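Local coordinates for uncharacterized protein (PDB 2B4W), which is of unknown function but belongs to the DUF1861 family, whose clan of beta-fructosidase-like proteins suggests a possible role in carbohydrate binding or processing, at residues Gly146-Pro151 and Ala157-Val162. Residues are numbered along the deposited sequence; the frame is centred on the assembly and turned at random.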
ATOM      1  N   GLY A 146       4.839   4.784  14.347  1.00 17.83           N
ATOM      2  CA  GLY A 146       3.764   3.816  14.398  1.00 12.16           C
ATOM      3  C   GLY A 146       4.077   2.628  13.508  1.00 17.06           C
ATOM      4  O   GLY A 146       4.523   2.781  12.361  1.00 23.48           O
ATOM      5  N   VAL A 147       3.858   1.419  14.029  1.00 25.55           N
ATOM      6  CA  VAL A 147       4.109   0.239  13.206  1.00 18.34           C
ATOM      7  C   VAL A 147       2.904  -0.700  13.216  1.00 24.19           C
ATOM      8  O   VAL A 147       2.347  -1.060  14.253  1.00 21.77           O
ATOM      9  CB  VAL A 147       5.372  -0.537  13.633  1.00 22.26           C
ATOM     10  CG1 VAL A 147       5.713  -1.583  12.571  1.00 34.18           C
ATOM     11  CG2 VAL A 147       6.561   0.388  13.867  1.00 27.20           C
ATOM     12  N   PHE A 148       2.524  -1.097  12.004  1.00 22.56           N
ATOM     13  CA  PHE A 148       1.477  -2.082  11.806  1.00 24.51           C
ATOM     14  C   PHE A 148       2.046  -3.431  11.357  1.00 27.54           C
ATOM     15  O   PHE A 148       2.823  -3.509  10.404  1.00 25.35           O
ATOM     16  CB  PHE A 148       0.487  -1.649  10.730  1.00 25.46           C
ATOM     17  CG  PHE A 148      -0.287  -0.379  11.041  1.00 19.39           C
ATOM     18  CD1 PHE A 148       0.195   0.878  10.701  1.00 22.53           C
ATOM     19  CD2 PHE A 148      -1.513  -0.494  11.663  1.00 22.10           C
ATOM     20  CE1 PHE A 148      -0.527   2.029  10.980  1.00 15.23           C
ATOM     21  CE2 PHE A 148      -2.235   0.652  11.942  1.00 30.66           C
ATOM     22  CZ  PHE A 148      -1.755   1.900  11.584  1.00 18.96           C
ATOM     23  N   SER A 149       1.636  -4.485  12.041  1.00 22.94           N
ATOM     24  CA  SER A 149       2.016  -5.849  11.709  1.00 16.45           C
ATOM     25  C   SER A 149       0.869  -6.586  11.049  1.00 23.19           C
ATOM     26  O   SER A 149      -0.225  -6.028  10.976  1.00 23.95           O
ATOM     27  CB  SER A 149       2.388  -6.591  13.004  1.00 27.89           C
ATOM     28  OG  SER A 149       1.219  -6.666  13.824  1.00 30.18           O
ATOM     29  N   ARG A 150       1.097  -7.801  10.570  1.00 30.47           N
ATOM     30  CA  ARG A 150       0.045  -8.568   9.920  1.00 24.59           C
ATOM     31  C   ARG A 150       0.299 -10.068  10.026  1.00 26.19           C
ATOM     32  O   ARG A 150       0.587 -10.735   9.028  1.00 31.66           O
ATOM     33  CB  ARG A 150      -0.106  -8.183   8.440  1.00 24.28           C
ATOM     34  CG  ARG A 150      -1.539  -8.162   7.944  1.00 23.53           C
ATOM     35  CD  ARG A 150      -2.168  -9.554   7.915  1.00 30.76           C
ATOM     36  NE  ARG A 150      -1.420 -10.371   6.970  1.00 29.79           N
ATOM     37  CZ  ARG A 150      -1.746 -10.761   5.755  1.00 30.63           C
ATOM     38  NH1 ARG A 150      -2.906 -10.436   5.198  1.00 30.52           N
ATOM     39  NH2 ARG A 150      -0.886 -11.508   5.063  1.00 39.23           N
ATOM     40  N   PRO A 151       0.185 -10.645  11.210  1.00 23.58           N
ATOM     41  CA  PRO A 151       0.256 -12.115  11.286  1.00 30.88           C
ATOM     42  C   PRO A 151      -0.897 -12.777  10.538  1.00 26.10           C
ATOM     43  O   PRO A 151      -2.072 -12.490  10.721  1.00 36.43           O
ATOM     44  CB  PRO A 151       0.158 -12.401  12.787  1.00 32.22           C
ATOM     45  CG  PRO A 151      -0.432 -11.173  13.389  1.00 33.00           C
ATOM     46  CD  PRO A 151       0.005 -10.015  12.524  1.00 25.11           C
ATOM     47  N   ALA A 157      -5.371 -14.588  10.774  1.00 49.54           N
ATOM     48  CA  ALA A 157      -4.934 -13.257  10.359  1.00 45.67           C
ATOM     49  C   ALA A 157      -5.397 -12.153  11.305  1.00 42.66           C
ATOM     50  O   ALA A 157      -6.536 -12.035  11.751  1.00 39.64           O
ATOM     51  CB  ALA A 157      -5.414 -12.917   8.951  1.00 31.70           C
ATOM     52  N   SER A 158      -4.455 -11.272  11.623  1.00 31.63           N
ATOM     53  CA  SER A 158      -4.772 -10.117  12.452  1.00 25.99           C
ATOM     54  C   SER A 158      -3.987  -8.924  11.922  1.00 31.12           C
ATOM     55  O   SER A 158      -2.963  -9.111  11.260  1.00 32.51           O
ATOM     56  CB  SER A 158      -4.425 -10.381  13.912  1.00 30.50           C
ATOM     57  OG  SER A 158      -3.909  -9.234  14.560  1.00 65.38           O
ATOM     58  N   ILE A 159      -4.486  -7.740  12.212  1.00 34.10           N
ATOM     59  CA  ILE A 159      -3.697  -6.550  11.972  1.00 34.15           C
ATOM     60  C   ILE A 159      -3.376  -6.005  13.368  1.00 27.92           C
ATOM     61  O   ILE A 159      -4.311  -5.742  14.125  1.00 32.13           O
ATOM     62  CB  ILE A 159      -4.356  -5.418  11.183  1.00 39.89           C
ATOM     63  CG1 ILE A 159      -4.425  -5.592   9.672  1.00 41.15           C
ATOM     64  CG2 ILE A 159      -3.629  -4.127  11.549  1.00 28.18           C
ATOM     65  CD1 ILE A 159      -5.645  -4.991   9.002  1.00 30.04           C
ATOM     66  N   GLY A 160      -2.081  -5.900  13.616  1.00 32.93           N
ATOM     67  CA  GLY A 160      -1.562  -5.404  14.872  1.00 27.99           C
ATOM     68  C   GLY A 160      -0.913  -4.038  14.737  1.00 26.26           C
ATOM     69  O   GLY A 160      -0.704  -3.529  13.638  1.00 31.44           O
ATOM     70  N   PHE A 161      -0.591  -3.428  15.869  1.00 27.97           N
ATOM     71  CA  PHE A 161      -0.064  -2.084  15.905  1.00 26.30           C
ATOM     72  C   PHE A 161       0.695  -1.854  17.209  1.00 29.25           C
ATOM     73  O   PHE A 161       0.192  -2.123  18.301  1.00 35.82           O
ATOM     74  CB  PHE A 161      -1.194  -1.046  15.789  1.00 24.40           C
ATOM     75  CG  PHE A 161      -0.669   0.375  15.894  1.00 24.66           C
ATOM     76  CD1 PHE A 161      -0.109   0.989  14.781  1.00 30.83           C
ATOM     77  CD2 PHE A 161      -0.726   1.106  17.053  1.00 26.16           C
ATOM     78  CE1 PHE A 161       0.386   2.274  14.863  1.00 18.52           C
ATOM     79  CE2 PHE A 161      -0.202   2.377  17.150  1.00 30.93           C
ATOM     80  CZ  PHE A 161       0.361   2.976  16.040  1.00 22.86           C
ATOM     81  N   VAL A 162       1.899  -1.322  17.048  1.00 32.79           N
ATOM     82  CA  VAL A 162       2.715  -0.891  18.173  1.00 33.50           C
ATOM     83  C   VAL A 162       3.471   0.395  17.873  1.00 19.54           C
ATOM     84  O   VAL A 162       4.004   0.680  16.795  1.00 16.87           O
ATOM     85  CB  VAL A 162       3.718  -1.992  18.580  1.00 33.41           C
ATOM     86  CG1 VAL A 162       4.813  -2.109  17.535  1.00 23.63           C
ATOM     87  CG2 VAL A 162       4.271  -1.691  19.966  1.00 32.52           C
TER
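The two central strands of a four-stranded antiparallel sheet meet here as the arms of a beta hairpin, with Phe148 and Phe161 facing each other as a non-hydrogen-bonded pair. Their rings form an edge-to-face stack with centroids 4.8 Å apart and planes at 53°. The edge of Phe161 points at the face of Phe148: CD1 of Phe161 sits over the centre of the Phe148 ring, 3.6 Å from its CE2. With chi1 at 177° the Phe161 ring runs past Val147 O towards Gly146, which brings its CD1 edge to Phe148. At the edge of the Phe148 ring, CD2 meets Ile159 CG2. Beyond the hairpin, Phe148 packs on Val192 and Ala195 of strand 188-198 and on Val203 and Cys205 of strand 203-211, so it lies where this sheet packs against the next, consistent with blades of a beta-propeller, as in the beta-fructosidase clan. Hydrogen-bonded pairs flank it. Val162 N bonds to Val147 O at 2.8 Å, in the carbonyl plane, and Val147 N returns a bond to Val162 O. Ser149 and Gly160 exchange two hydrogen bonds, Ser149 N to Gly160 O and Gly160 N to Ser149 O (3.2 Å), each donor well above its acceptor's carbonyl plane. On the face opposite the phenylalanines, shared with Val147 and Val162, Ser149 OG lies 3.2 Å from Gly160 CA. Beyond Ser149, towards the connecting loop, Ser158 N donates to Pro151 O at 2.8 Å, while Pro151 CD rests 3.4 Å from Ser158 O. Arg150, bent at chi2 and chi3, lays CD against Ser158 O (3.5 Å) and sends NH2 to a salt bridge with Asp134 and NH1 to Gly190 O.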